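Local structure of NAD(P)H-hydrate epimerase (1JZT) at residues 189-194 / 210-215; 33-38 / 71-76; 139-144 / 174-179; 59-64 / 133-138; 13-18 / 230-235. The protein catalyses the epimerization of the S- and R-forms of NAD(P)HX, the hydrated and damaged form of NAD(P)H, so that both epimers can be repaired. All blocks are in the same frame, centred on the assembly; numbering follows the deposited sequence.

Overall arrangement
Contact 4 lies within the parallel sheet of a Rossmann-like fold, joining strands 60-65 and 133-139. Contact 1 reaches the same sheet where strands 194-198 and 214-218 begin, its centre about 15 Å from that of contact 4. Contact 2 packs helix 69-83, which follows strand 60-65, against helix 28-46. Contact 3 pairs the loops after strands 133-139 and 169-172 and touches contacts 1, 2, 4 and 5; with Asp138 of contact 4 and Asp73 of contact 2 it brings predicted potassium and substrate residues together. Along the chain, contacts 2 and 4 interleave, contacts 3 and 1 follow, and contact 5 spans them all, its centre about 30 Å from that of contact 4.

Contact 1 of 5, residues 189-194 / 210-215; sequences SINPAV and ENQTTH
Thr213 spends its hydroxyl on the backbone of Pro192: OG1 donates a hydrogen bond of 2.7 Å to the carbonyl O of Pro192, and the C=O points almost straight at it, with an angle of 171° at the oxygen. With chi1 at -45°, OG1 stands beside the threonine's own backbone N while the methyl takes the other branch, so that Thr213 CG2 lies against Pro192 CG at 4.2 Å. One residue further along, Thr214 N donates to Ala193 O over 2.9 Å. That oxygen also receives a CA-H...O contact from Thr213 CA at 3.3 Å, and a similar contact joins Val194 CA to Thr214 O. Here the packing is tight. Val194 and Thr214 form a parallel bridge at the start of strands 194-198 and 214-218, neighbours in the Rossmann-like sheet; both residues are beta-branched, which suits extended backbone, and their side chains share a face where Gln46 of helix 28-46 touches them. The other end of the contact is much looser. Asn191 and Gln212 cross at about a right angle with their amide planes 47° apart, and Asn191 OD1 approaches Gln212 OE1 no closer than 3.5 Å, without a hydrogen bond. Polar amides fit this side, where Gln212 is open to solvent. The hold therefore rests on two successive carbonyls, of Pro192 and Ala193, answered by two successive threonines, one through its side chain and the next through its backbone, an arrangement consistent with fixing the register in which the two strands begin.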
# COMPACT_ATOMS: atom_id res chain seq x y z
N SER A 189 12.21 -7.78 10.37
CA SER A 189 10.89 -7.82 9.76
C SER A 189 10.15 -6.49 9.90
O SER A 189 10.25 -5.81 10.92
CB SER A 189 10.08 -8.94 10.43
OG SER A 189 8.88 -9.20 9.74
N ILE A 190 9.42 -6.11 8.86
CA ILE A 190 8.65 -4.87 8.87
C ILE A 190 7.57 -4.95 9.95
O ILE A 190 6.88 -5.97 10.09
CB ILE A 190 7.95 -4.63 7.50
CG1 ILE A 190 9.01 -4.36 6.42
CG2 ILE A 190 6.97 -3.47 7.59
CD1 ILE A 190 9.76 -3.07 6.61
N ASN A 191 7.45 -3.88 10.73
CA ASN A 191 6.45 -3.76 11.81
C ASN A 191 5.69 -2.47 11.48
O ASN A 191 5.98 -1.40 12.02
CB ASN A 191 7.14 -3.63 13.17
CG ASN A 191 6.17 -3.28 14.30
OD1 ASN A 191 6.58 -3.00 15.42
ND2 ASN A 191 4.87 -3.31 14.00
N PRO A 192 4.70 -2.57 10.59
CA PRO A 192 3.90 -1.41 10.17
C PRO A 192 2.98 -0.80 11.22
O PRO A 192 2.37 -1.51 12.02
CB PRO A 192 3.12 -1.96 8.98
CG PRO A 192 2.86 -3.38 9.40
CD PRO A 192 4.20 -3.81 9.97
N ALA A 193 2.89 0.52 11.21
CA ALA A 193 2.01 1.23 12.14
C ALA A 193 0.59 1.08 11.60
O ALA A 193 -0.39 1.11 12.34
CB ALA A 193 2.39 2.71 12.23
N VAL A 194 0.49 0.91 10.28
CA VAL A 194 -0.80 0.75 9.62
C VAL A 194 -0.69 -0.29 8.51
O VAL A 194 0.29 -0.32 7.76
CB VAL A 194 -1.28 2.08 8.97
CG1 VAL A 194 -2.67 1.88 8.35
CG2 VAL A 194 -1.33 3.19 10.02
N GLU A 210 -2.77 -5.48 17.34
CA GLU A 210 -3.69 -4.35 17.41
C GLU A 210 -3.12 -3.13 18.14
O GLU A 210 -3.42 -1.99 17.80
CB GLU A 210 -5.01 -4.77 18.07
CG GLU A 210 -4.85 -5.58 19.35
CD GLU A 210 -4.27 -6.96 19.10
OE1 GLU A 210 -4.92 -7.76 18.39
OE2 GLU A 210 -3.17 -7.25 19.62
N ASN A 211 -2.28 -3.38 19.14
CA ASN A 211 -1.69 -2.30 19.91
C ASN A 211 -0.57 -1.60 19.14
O ASN A 211 -0.23 -0.45 19.43
CB ASN A 211 -1.16 -2.82 21.25
CG ASN A 211 -0.22 -4.00 21.10
OD1 ASN A 211 -0.64 -5.12 20.79
ND2 ASN A 211 1.07 -3.76 21.30
N GLN A 212 -0.01 -2.29 18.16
CA GLN A 212 1.08 -1.73 17.36
C GLN A 212 0.66 -1.32 15.95
O GLN A 212 1.25 -0.40 15.37
CB GLN A 212 2.22 -2.75 17.26
CG GLN A 212 3.01 -2.93 18.54
CD GLN A 212 3.91 -1.75 18.83
OE1 GLN A 212 4.82 -1.44 18.05
NE2 GLN A 212 3.67 -1.08 19.95
N THR A 213 -0.36 -1.99 15.41
CA THR A 213 -0.82 -1.73 14.05
C THR A 213 -2.32 -1.53 13.88
O THR A 213 -3.12 -2.33 14.37
CB THR A 213 -0.42 -2.91 13.15
OG1 THR A 213 0.94 -3.27 13.42
CG2 THR A 213 -0.56 -2.55 11.67
N THR A 214 -2.70 -0.46 13.18
CA THR A 214 -4.11 -0.22 12.91
C THR A 214 -4.37 -0.92 11.58
O THR A 214 -3.58 -0.78 10.64
CB THR A 214 -4.41 1.29 12.79
OG1 THR A 214 -4.11 1.94 14.03
CG2 THR A 214 -5.89 1.51 12.47
N HIS A 215 -5.47 -1.67 11.49
CA HIS A 215 -5.80 -2.43 10.28
C HIS A 215 -7.01 -1.88 9.53
O HIS A 215 -8.09 -1.70 10.11
CB HIS A 215 -6.03 -3.90 10.65
CG HIS A 215 -6.08 -4.84 9.47
ND1 HIS A 215 -6.55 -6.13 9.57
CD2 HIS A 215 -5.68 -4.69 8.18
CE1 HIS A 215 -6.44 -6.73 8.40
NE2 HIS A 215 -5.91 -5.88 7.54

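Contact 2 of 5, residues 33-38 / 71-76; sequences ELAGFS and GGDGLV
The helical segments 33-38 and 71-76, of helices 28-46 and 69-83, cross at -66° with their axes 7.5 Å apart at the closest, and the backbones come nearest where Gly36 CA lies 4.5 Å from Asp73 CA. In this Rossmann-like fold helix 69-83 follows strand 60-65, and its first turn carries Gly71, Gly72 and Asp73, predicted to bind (6S)-NADPHX. Glycine suits position 36 because a CB there would point straight into the other helix; without one, Gly36 CA can settle 3.4 Å from Asp73 O. Next to it, the small methyl of Ala35 faces the carboxylate of Asp73, with Ala35 CB 3.8 Å from Asp73 OD1. Val76 fills the groove on the other helix. Its CG1, which chi1 of 169° sets anti to the backbone N, rests on main chain of segment 33-38, 3.5 Å from Glu33 O, and it also meets Gly36 CA. A compact branched residue suits this spot, broad enough to cover the groove yet short enough to let the helices close up. Glu33 starts off pointing away from helix 69-83, but a bend at chi2 (61°) turns its carboxylate back over the valine. Two residues of helix 69-83 hold the carboxylate: OE1 forms a salt bridge with Arg79 and OE2 a hydrogen bond with His80. Beneath that carboxylate sit both methyls of Val76, with CG2 3.9 Å from Glu33 OE1.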
# COMPACT_ATOMS: atom_id res chain seq x y z
N GLU A 33 -6.64 2.42 -9.46
CA GLU A 33 -7.02 3.78 -9.07
C GLU A 33 -7.80 3.71 -7.75
O GLU A 33 -7.53 4.47 -6.82
CB GLU A 33 -7.90 4.41 -10.15
CG GLU A 33 -8.23 5.87 -9.91
CD GLU A 33 -7.00 6.77 -9.88
OE1 GLU A 33 -5.98 6.44 -10.54
OE2 GLU A 33 -7.06 7.82 -9.21
N LEU A 34 -8.76 2.80 -7.69
CA LEU A 34 -9.57 2.64 -6.49
C LEU A 34 -8.71 2.15 -5.32
O LEU A 34 -8.87 2.62 -4.20
CB LEU A 34 -10.72 1.66 -6.75
CG LEU A 34 -11.84 2.12 -7.70
CD1 LEU A 34 -12.84 0.98 -7.90
CD2 LEU A 34 -12.55 3.34 -7.14
N ALA A 35 -7.79 1.22 -5.58
CA ALA A 35 -6.92 0.70 -4.53
C ALA A 35 -6.00 1.80 -3.99
O ALA A 35 -5.87 1.97 -2.77
CB ALA A 35 -6.09 -0.46 -5.06
N GLY A 36 -5.36 2.53 -4.89
CA GLY A 36 -4.47 3.60 -4.49
C GLY A 36 -5.23 4.68 -3.72
O GLY A 36 -4.69 5.31 -2.80
N PHE A 37 -6.49 4.89 -4.10
CA PHE A 37 -7.32 5.89 -3.43
C PHE A 37 -7.52 5.45 -1.98
O PHE A 37 -7.37 6.25 -1.05
CB PHE A 37 -8.68 6.03 -4.11
CG PHE A 37 -9.58 7.04 -3.45
CD1 PHE A 37 -9.49 8.38 -3.78
CD2 PHE A 37 -10.45 6.65 -2.43
CE1 PHE A 37 -10.26 9.34 -3.11
CE2 PHE A 37 -11.22 7.60 -1.75
CZ PHE A 37 -11.12 8.95 -2.09
N SER A 38 -7.84 4.17 -1.80
CA SER A 38 -8.07 3.61 -0.47
C SER A 38 -6.88 3.87 0.45
O SER A 38 -7.04 4.35 1.57
CB SER A 38 -8.30 2.10 -0.57
OG SER A 38 -9.54 1.81 -1.17
N GLY A 71 3.55 -1.52 -6.31
CA GLY A 71 4.13 -0.21 -6.58
C GLY A 71 3.15 0.68 -7.34
O GLY A 71 3.08 1.88 -7.08
N GLY A 72 2.40 0.09 -8.27
CA GLY A 72 1.44 0.86 -9.03
C GLY A 72 0.41 1.49 -8.11
O GLY A 72 0.05 2.66 -8.27
N ASP A 73 -0.07 0.71 -7.14
CA ASP A 73 -1.05 1.21 -6.18
C ASP A 73 -0.44 2.40 -5.44
O ASP A 73 -1.13 3.37 -5.12
CB ASP A 73 -1.43 0.12 -5.16
CG ASP A 73 -2.27 -1.01 -5.76
OD1 ASP A 73 -2.74 -0.88 -6.90
OD2 ASP A 73 -2.45 -2.03 -5.08
N GLY A 74 0.86 2.32 -5.17
CA GLY A 74 1.54 3.40 -4.48
C GLY A 74 1.61 4.68 -5.31
O GLY A 74 1.49 5.78 -4.77
N LEU A 75 1.82 4.53 -6.62
CA LEU A 75 1.90 5.69 -7.51
C LEU A 75 0.57 6.45 -7.51
O LEU A 75 0.55 7.68 -7.55
CB LEU A 75 2.25 5.24 -8.94
CG LEU A 75 3.58 4.49 -9.10
CD1 LEU A 75 3.84 4.15 -10.58
CD2 LEU A 75 4.70 5.34 -8.55
N VAL A 76 -0.53 5.70 -7.47
CA VAL A 76 -1.87 6.29 -7.43
C VAL A 76 -2.04 7.00 -6.08
O VAL A 76 -2.48 8.15 -6.01
CB VAL A 76 -2.97 5.21 -7.56
CG1 VAL A 76 -4.34 5.81 -7.25
CG2 VAL A 76 -2.96 4.63 -8.96

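Contact 3 of 5, residues 139-144 / 174-179; sequences AIFGFS and VPTGWD
Thr176 leans toward Ile140 and Phe141 with every atom of its short side chain in use. Its CB lies 4.0 Å from Ile140 CB, and there the chain divides. The hydroxyl branch, set beside the residue's own backbone N by chi1 of -64°, accepts a hydrogen bond from Phe141 N: the distance from N to OG1 is 3.2 Å and the bond is practically straight, 178° at the hydrogen. Thr176 OG1 also bonds to Asp138 OD1, so it probably gives its own proton to that carboxylate while receiving the amide's. The methyl branch turns the other way: Thr176 CG2 packs 3.6 Å from Ile140 CG2 and reaches obliquely to the Phe141 ring, 4.1 Å from CD2. Threonine suits the place because it offers a hydroxyl and a methyl from one carbon. The two loops follow strands 133-139 and 169-172 of the Rossmann-like sheet, whose C-terminal ends form the usual binding edge of the fold; Thr176 and Asp138 are predicted potassium ligands, and Gly142 to Ser144 are predicted to bind (6S)-NADPHX. A type II turn from Pro175 to Trp178 shapes the second loop, with Gly177 at a positive phi (96°) that glycine adopts readily. Two residues before Thr176, Val174 presses CG2 onto the backbone of the first loop, 3.6 Å from Gly142 C and 3.7 Å from Phe143 N.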
# COMPACT_ATOMS: atom_id res chain seq x y z
N ALA A 139 4.97 0.28 -0.39
CA ALA A 139 4.29 -0.28 -1.55
C ALA A 139 5.32 -1.05 -2.38
O ALA A 139 5.30 -1.00 -3.62
CB ALA A 139 3.66 0.85 -2.39
N ILE A 140 6.22 -1.76 -1.71
CA ILE A 140 7.25 -2.53 -2.42
C ILE A 140 6.69 -3.78 -3.09
O ILE A 140 6.63 -3.83 -4.32
CB ILE A 140 8.43 -2.93 -1.47
CG1 ILE A 140 9.27 -1.70 -1.11
CG2 ILE A 140 9.38 -3.89 -2.18
CD1 ILE A 140 8.55 -0.67 -0.33
N PHE A 141 6.30 -4.77 -2.30
CA PHE A 141 5.75 -6.01 -2.85
C PHE A 141 4.39 -6.37 -2.25
O PHE A 141 4.17 -6.19 -1.06
CB PHE A 141 6.71 -7.19 -2.65
CG PHE A 141 7.95 -7.10 -3.50
CD1 PHE A 141 7.85 -6.95 -4.88
CD2 PHE A 141 9.21 -7.16 -2.91
CE1 PHE A 141 8.99 -6.86 -5.67
CE2 PHE A 141 10.36 -7.07 -3.70
CZ PHE A 141 10.25 -6.91 -5.07
N GLY A 142 3.52 -6.90 -3.11
CA GLY A 142 2.19 -7.29 -2.68
C GLY A 142 2.01 -8.77 -2.42
O GLY A 142 2.98 -9.51 -2.28
N PHE A 143 0.76 -9.22 -2.38
CA PHE A 143 0.46 -10.63 -2.08
C PHE A 143 1.10 -11.65 -3.01
O PHE A 143 1.09 -12.85 -2.72
CB PHE A 143 -1.07 -10.83 -2.04
CG PHE A 143 -1.73 -10.85 -3.38
CD1 PHE A 143 -1.71 -12.00 -4.17
CD2 PHE A 143 -2.39 -9.73 -3.86
CE1 PHE A 143 -2.34 -12.03 -5.41
CE2 PHE A 143 -3.03 -9.74 -5.10
CZ PHE A 143 -3.00 -10.89 -5.88
N SER A 144 1.68 -11.19 -4.12
CA SER A 144 2.34 -12.07 -5.09
C SER A 144 3.81 -12.26 -4.74
O SER A 144 4.57 -12.87 -5.50
CB SER A 144 2.24 -11.47 -6.49
OG SER A 144 2.94 -10.24 -6.55
N VAL A 174 -0.05 -6.02 2.09
CA VAL A 174 0.66 -6.88 3.02
C VAL A 174 2.02 -6.25 3.34
O VAL A 174 2.56 -5.49 2.53
CB VAL A 174 0.91 -8.31 2.44
CG1 VAL A 174 -0.40 -9.06 2.31
CG2 VAL A 174 1.61 -8.22 1.08
N PRO A 175 2.57 -6.53 4.53
CA PRO A 175 3.88 -5.97 4.90
C PRO A 175 4.95 -6.59 4.01
O PRO A 175 5.06 -7.82 3.94
CB PRO A 175 4.03 -6.39 6.36
CG PRO A 175 2.61 -6.53 6.84
CD PRO A 175 1.95 -7.22 5.67
N THR A 176 5.72 -5.76 3.32
CA THR A 176 6.75 -6.28 2.43
C THR A 176 7.75 -7.15 3.19
O THR A 176 8.22 -6.78 4.27
CB THR A 176 7.49 -5.12 1.73
OG1 THR A 176 6.56 -4.42 0.89
CG2 THR A 176 8.63 -5.64 0.88
N GLY A 177 8.05 -8.33 2.66
CA GLY A 177 8.99 -9.21 3.33
C GLY A 177 8.34 -10.27 4.20
O GLY A 177 9.00 -11.22 4.63
N TRP A 178 7.05 -10.11 4.48
CA TRP A 178 6.32 -11.09 5.29
C TRP A 178 5.86 -12.23 4.39
O TRP A 178 5.67 -12.04 3.19
CB TRP A 178 5.07 -10.45 5.93
CG TRP A 178 5.32 -9.61 7.14
CD1 TRP A 178 6.46 -8.93 7.46
CD2 TRP A 178 4.37 -9.30 8.17
NE1 TRP A 178 6.28 -8.21 8.62
CE2 TRP A 178 5.00 -8.42 9.08
CE3 TRP A 178 3.04 -9.68 8.42
CZ2 TRP A 178 4.36 -7.91 10.22
CZ3 TRP A 178 2.39 -9.17 9.56
CH2 TRP A 178 3.06 -8.29 10.44
N ASP A 179 5.70 -13.41 4.97
CA ASP A 179 5.21 -14.53 4.18
C ASP A 179 3.71 -14.25 4.09
O ASP A 179 3.02 -14.23 5.11
CB ASP A 179 5.47 -15.86 4.89
CG ASP A 179 5.06 -17.05 4.04
OD1 ASP A 179 3.86 -17.18 3.73
OD2 ASP A 179 5.95 -17.85 3.67

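Contact 4 of 5, residues 59-64 / 133-138; sequences KHVFVI and TLCIVD
Val61, Val63 and Val137 interlock on one face of two parallel strands, 60-65 and 133-139, which lie side by side in the middle of a Rossmann-like sheet. The order of strands switches between these two, the point at which the connections of such a fold part to opposite sides and usually leave a ligand cleft; Asp138, at the end of segment 133-138, is a predicted potassium ligand. Val137 CG2 is the bump that enters the hollow between the other two valines, 3.8 Å from Val61 CG1 and 3.9 Å from Val63 CG2. Cys135 extends the same row: with chi1 of 72° its SG projects between its own backbone N and carbonyl carbon and leans on Val61 CG1. Compact side chains suit this face, where Val63 packs under Gly74 of helix 69-83. On the other face, Ile136 CG2 packs against Phe62 O at 3.4 Å and props Ile64 CD1 at 4.1 Å, while the Phe62 ring leads away from strand 133-139, toward Tyr127 and Phe91. Thr133 CG2 fills the notch between His60 O and Phe62 CB, leaving its hydroxyl to bond Tyr127 O. Backbone hydrogen bonds hold the strands in register, from Phe62 N to Cys135 O through to Ile64 N to Val137 O. At the corner around Leu134, its N reaches His60 O at 2.7 Å, and close by a water donates to Thr133 O at 2.6 Å.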
# COMPACT_ATOMS: atom_id res chain seq x y z
N LYS A 59 6.43 18.29 6.71
CA LYS A 59 6.98 16.95 6.55
C LYS A 59 6.37 16.26 5.32
O LYS A 59 5.28 16.61 4.88
CB LYS A 59 6.71 16.10 7.79
CG LYS A 59 7.39 16.61 9.06
CD LYS A 59 7.34 15.56 10.16
CE LYS A 59 8.03 16.03 11.42
NZ LYS A 59 7.91 15.01 12.50
N HIS A 60 7.10 15.29 4.79
CA HIS A 60 6.67 14.56 3.61
C HIS A 60 6.14 13.17 3.90
O HIS A 60 6.36 12.62 4.98
CB HIS A 60 7.84 14.44 2.63
CG HIS A 60 8.57 15.72 2.38
ND1 HIS A 60 9.53 16.21 3.24
CD2 HIS A 60 8.46 16.63 1.38
CE1 HIS A 60 9.99 17.36 2.78
NE2 HIS A 60 9.36 17.64 1.66
N VAL A 61 5.40 12.62 2.94
CA VAL A 61 4.90 11.25 3.05
C VAL A 61 5.80 10.53 2.04
O VAL A 61 5.67 10.73 0.83
CB VAL A 61 3.41 11.12 2.61
CG1 VAL A 61 3.03 9.65 2.53
CG2 VAL A 61 2.50 11.82 3.62
N PHE A 62 6.73 9.73 2.55
CA PHE A 62 7.67 9.00 1.70
C PHE A 62 7.08 7.70 1.17
O PHE A 62 6.92 6.73 1.91
CB PHE A 62 8.97 8.72 2.47
CG PHE A 62 10.12 8.29 1.59
CD1 PHE A 62 10.51 9.06 0.50
CD2 PHE A 62 10.84 7.12 1.87
CE1 PHE A 62 11.58 8.68 -0.31
CE2 PHE A 62 11.92 6.73 1.06
CZ PHE A 62 12.29 7.51 -0.02
N VAL A 63 6.76 7.69 -0.12
CA VAL A 63 6.18 6.52 -0.77
C VAL A 63 7.22 5.72 -1.55
O VAL A 63 7.81 6.23 -2.50
CB VAL A 63 5.06 6.95 -1.76
CG1 VAL A 63 4.43 5.73 -2.41
CG2 VAL A 63 4.01 7.77 -1.02
N ILE A 64 7.43 4.47 -1.16
CA ILE A 64 8.40 3.61 -1.84
C ILE A 64 7.63 2.61 -2.71
O ILE A 64 6.93 1.74 -2.21
CB ILE A 64 9.28 2.84 -0.83
CG1 ILE A 64 9.87 3.84 0.19
CG2 ILE A 64 10.41 2.12 -1.56
CD1 ILE A 64 10.76 3.20 1.26
N THR A 133 10.15 13.39 7.51
CA THR A 133 9.07 12.53 7.06
C THR A 133 7.99 12.25 8.10
O THR A 133 8.29 11.89 9.24
CB THR A 133 9.66 11.20 6.58
OG1 THR A 133 10.48 11.44 5.43
CG2 THR A 133 8.56 10.20 6.24
N LEU A 134 6.73 12.41 7.69
CA LEU A 134 5.57 12.17 8.56
C LEU A 134 5.32 10.68 8.70
O LEU A 134 5.09 10.17 9.79
CB LEU A 134 4.34 12.84 7.96
CG LEU A 134 2.97 12.42 8.51
CD1 LEU A 134 2.81 12.89 9.96
CD2 LEU A 134 1.89 13.02 7.64
N CYS A 135 5.33 9.98 7.57
CA CYS A 135 5.12 8.54 7.56
C CYS A 135 5.65 7.99 6.25
O CYS A 135 5.87 8.73 5.28
CB CYS A 135 3.64 8.19 7.70
SG CYS A 135 2.64 8.54 6.23
N ILE A 136 5.86 6.68 6.22
CA ILE A 136 6.37 6.01 5.04
C ILE A 136 5.34 5.03 4.51
O ILE A 136 4.73 4.28 5.28
CB ILE A 136 7.66 5.23 5.38
CG1 ILE A 136 8.71 6.20 5.93
CG2 ILE A 136 8.18 4.50 4.14
CD1 ILE A 136 9.85 5.51 6.67
N VAL A 137 5.12 5.06 3.21
CA VAL A 137 4.18 4.14 2.60
C VAL A 137 4.98 3.03 1.94
O VAL A 137 5.76 3.26 1.00
CB VAL A 137 3.31 4.80 1.51
CG1 VAL A 137 2.39 3.75 0.88
CG2 VAL A 137 2.49 5.92 2.12
N ASP A 138 4.76 1.82 2.44
CA ASP A 138 5.43 0.62 1.96
C ASP A 138 4.61 -0.02 0.85
O ASP A 138 3.67 -0.76 1.11
CB ASP A 138 5.60 -0.38 3.12
CG ASP A 138 5.92 -1.78 2.64
OD1 ASP A 138 6.62 -1.92 1.61
OD2 ASP A 138 5.48 -2.75 3.31
O HOH W 1 8.46 11.76 11.87

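Contact 5 of 5, residues 13-18 / 230-235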
# COMPACT_ATOMS: atom_id res chain seq x y z
N ALA A 13 -4.99 -14.58 -5.89
CA ALA A 13 -4.56 -14.53 -7.28
C ALA A 13 -5.73 -14.90 -8.19
O ALA A 13 -5.91 -14.32 -9.26
CB ALA A 13 -3.39 -15.48 -7.51
N GLU A 14 -6.53 -15.87 -7.75
CA GLU A 14 -7.69 -16.31 -8.51
C GLU A 14 -8.73 -15.19 -8.57
O GLU A 14 -9.36 -14.97 -9.61
CB GLU A 14 -8.32 -17.54 -7.85
CG GLU A 14 -7.55 -18.84 -8.13
CD GLU A 14 -8.02 -19.99 -7.25
OE1 GLU A 14 -9.25 -20.17 -7.09
OE2 GLU A 14 -7.16 -20.74 -6.74
N ILE A 15 -8.91 -14.48 -7.46
CA ILE A 15 -9.87 -13.39 -7.42
C ILE A 15 -9.48 -12.33 -8.44
O ILE A 15 -10.29 -11.93 -9.28
CB ILE A 15 -9.92 -12.75 -6.01
CG1 ILE A 15 -10.62 -13.71 -5.04
CG2 ILE A 15 -10.65 -11.41 -6.08
CD1 ILE A 15 -10.61 -13.26 -3.60
N ASP A 16 -8.24 -11.87 -8.37
CA ASP A 16 -7.75 -10.86 -9.30
C ASP A 16 -7.91 -11.31 -10.74
O ASP A 16 -8.30 -10.52 -11.60
CB ASP A 16 -6.28 -10.56 -9.02
CG ASP A 16 -6.09 -9.31 -8.19
OD1 ASP A 16 -6.94 -9.04 -7.33
OD2 ASP A 16 -5.08 -8.61 -8.41
N LYS A 17 -7.59 -12.57 -10.99
CA LYS A 17 -7.71 -13.12 -12.34
C LYS A 17 -9.15 -13.05 -12.81
O LYS A 17 -9.41 -12.70 -13.96
CB LYS A 17 -7.22 -14.57 -12.37
CG LYS A 17 -7.34 -15.23 -13.73
CD LYS A 17 -7.01 -16.72 -13.67
CE LYS A 17 -7.42 -17.43 -14.96
NZ LYS A 17 -7.17 -18.91 -14.94
N GLU A 18 -10.08 -13.39 -11.94
CA GLU A 18 -11.48 -13.36 -12.31
C GLU A 18 -12.00 -11.94 -12.48
O GLU A 18 -12.71 -11.65 -13.45
CB GLU A 18 -12.34 -14.09 -11.28
CG GLU A 18 -12.38 -15.59 -11.48
CD GLU A 18 -13.39 -16.27 -10.58
OE1 GLU A 18 -14.56 -15.82 -10.55
OE2 GLU A 18 -13.02 -17.27 -9.92
N PHE A 230 -15.75 -16.99 -2.54
CA PHE A 230 -14.36 -17.12 -2.13
C PHE A 230 -14.17 -17.25 -0.63
O PHE A 230 -13.08 -17.05 -0.11
CB PHE A 230 -13.56 -15.95 -2.68
CG PHE A 230 -13.16 -16.12 -4.12
CD1 PHE A 230 -12.07 -16.91 -4.46
CD2 PHE A 230 -13.88 -15.50 -5.14
CE1 PHE A 230 -11.69 -17.08 -5.79
CE2 PHE A 230 -13.52 -15.66 -6.47
CZ PHE A 230 -12.42 -16.45 -6.80
N GLY A 231 -15.26 -17.58 0.07
CA GLY A 231 -15.18 -17.78 1.50
C GLY A 231 -15.31 -16.59 2.43
O GLY A 231 -15.10 -16.74 3.64
N PHE A 232 -15.62 -15.41 1.91
CA PHE A 232 -15.77 -14.26 2.80
C PHE A 232 -16.99 -13.42 2.49
O PHE A 232 -17.66 -13.63 1.48
CB PHE A 232 -14.50 -13.38 2.79
CG PHE A 232 -14.29 -12.62 1.50
CD1 PHE A 232 -13.82 -13.27 0.36
CD2 PHE A 232 -14.52 -11.25 1.45
CE1 PHE A 232 -13.58 -12.55 -0.81
CE2 PHE A 232 -14.29 -10.53 0.28
CZ PHE A 232 -13.81 -11.18 -0.85
N GLU A 233 -17.29 -12.47 3.37
CA GLU A 233 -18.44 -11.59 3.19
C GLU A 233 -17.93 -10.19 2.83
O GLU A 233 -16.92 -9.74 3.36
CB GLU A 233 -19.25 -11.52 4.48
CG GLU A 233 -20.72 -11.21 4.28
CD GLU A 233 -21.48 -12.39 3.70
OE1 GLU A 233 -21.58 -13.42 4.39
OE2 GLU A 233 -21.97 -12.27 2.56
N PRO A 234 -18.62 -9.49 1.92
CA PRO A 234 -18.19 -8.14 1.54
C PRO A 234 -18.13 -7.25 2.78
O PRO A 234 -19.01 -7.33 3.64
CB PRO A 234 -19.27 -7.70 0.55
CG PRO A 234 -20.49 -8.44 1.03
CD PRO A 234 -19.93 -9.81 1.32
N PHE A 235 -17.10 -6.42 2.88
CA PHE A 235 -16.93 -5.55 4.04
C PHE A 235 -17.91 -4.38 4.13
O PHE A 235 -18.28 -3.77 3.13
CB PHE A 235 -15.49 -5.04 4.08
CG PHE A 235 -14.49 -6.14 4.26
CD1 PHE A 235 -14.23 -6.65 5.52
CD2 PHE A 235 -13.89 -6.73 3.15
CE1 PHE A 235 -13.38 -7.75 5.68
CE2 PHE A 235 -13.04 -7.82 3.30
CZ PHE A 235 -12.79 -8.34 4.56
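The carboxylate of Glu18 serves two partners: OE1 makes a salt bridge with Lys229, and OE2 meets the edge of the Phe230 ring, 3.3 Å from CZ and near the ring plane. The edge hydrogens of an aromatic ring carry a slight positive charge, so an acidic oxygen is probably welcome there. The carboxylate and ring planes are inclined by 47°, and the side chains approach from opposite directions. Over one face of the same ring sits Ile15, which makes a CH-pi contact: CG1 stands 3.4 Å from the centroid and only 5° off the ring normal. Its chi1 places CG1 beside the backbone N, and the chain runs on so that Ile15 CD1 reaches Phe232 CE1 at 4.1 Å. Glu14 adds its aliphatic part, with CB 4.0 Å from Phe230 CE1. The branched, apolar isoleucine suits the place: CG1 covers one ring and CD1 reaches a second. Phe230 is turned toward helix 9-19 just as helix 224-229 ends, in a Schellman motif with bonds from Phe232 N to Ala227 O and from Gly231 N to Asn228 O; Gly231, with its positive phi, is the C-prime residue at which the chain leaves the helix. Phe226 of helix 224-229 touches Ile15 and Glu18 and meets Phe230 edge-to-face, while on another side of helix 9-19 Asp16 touches Phe143, in the loop that follows strand 133-139.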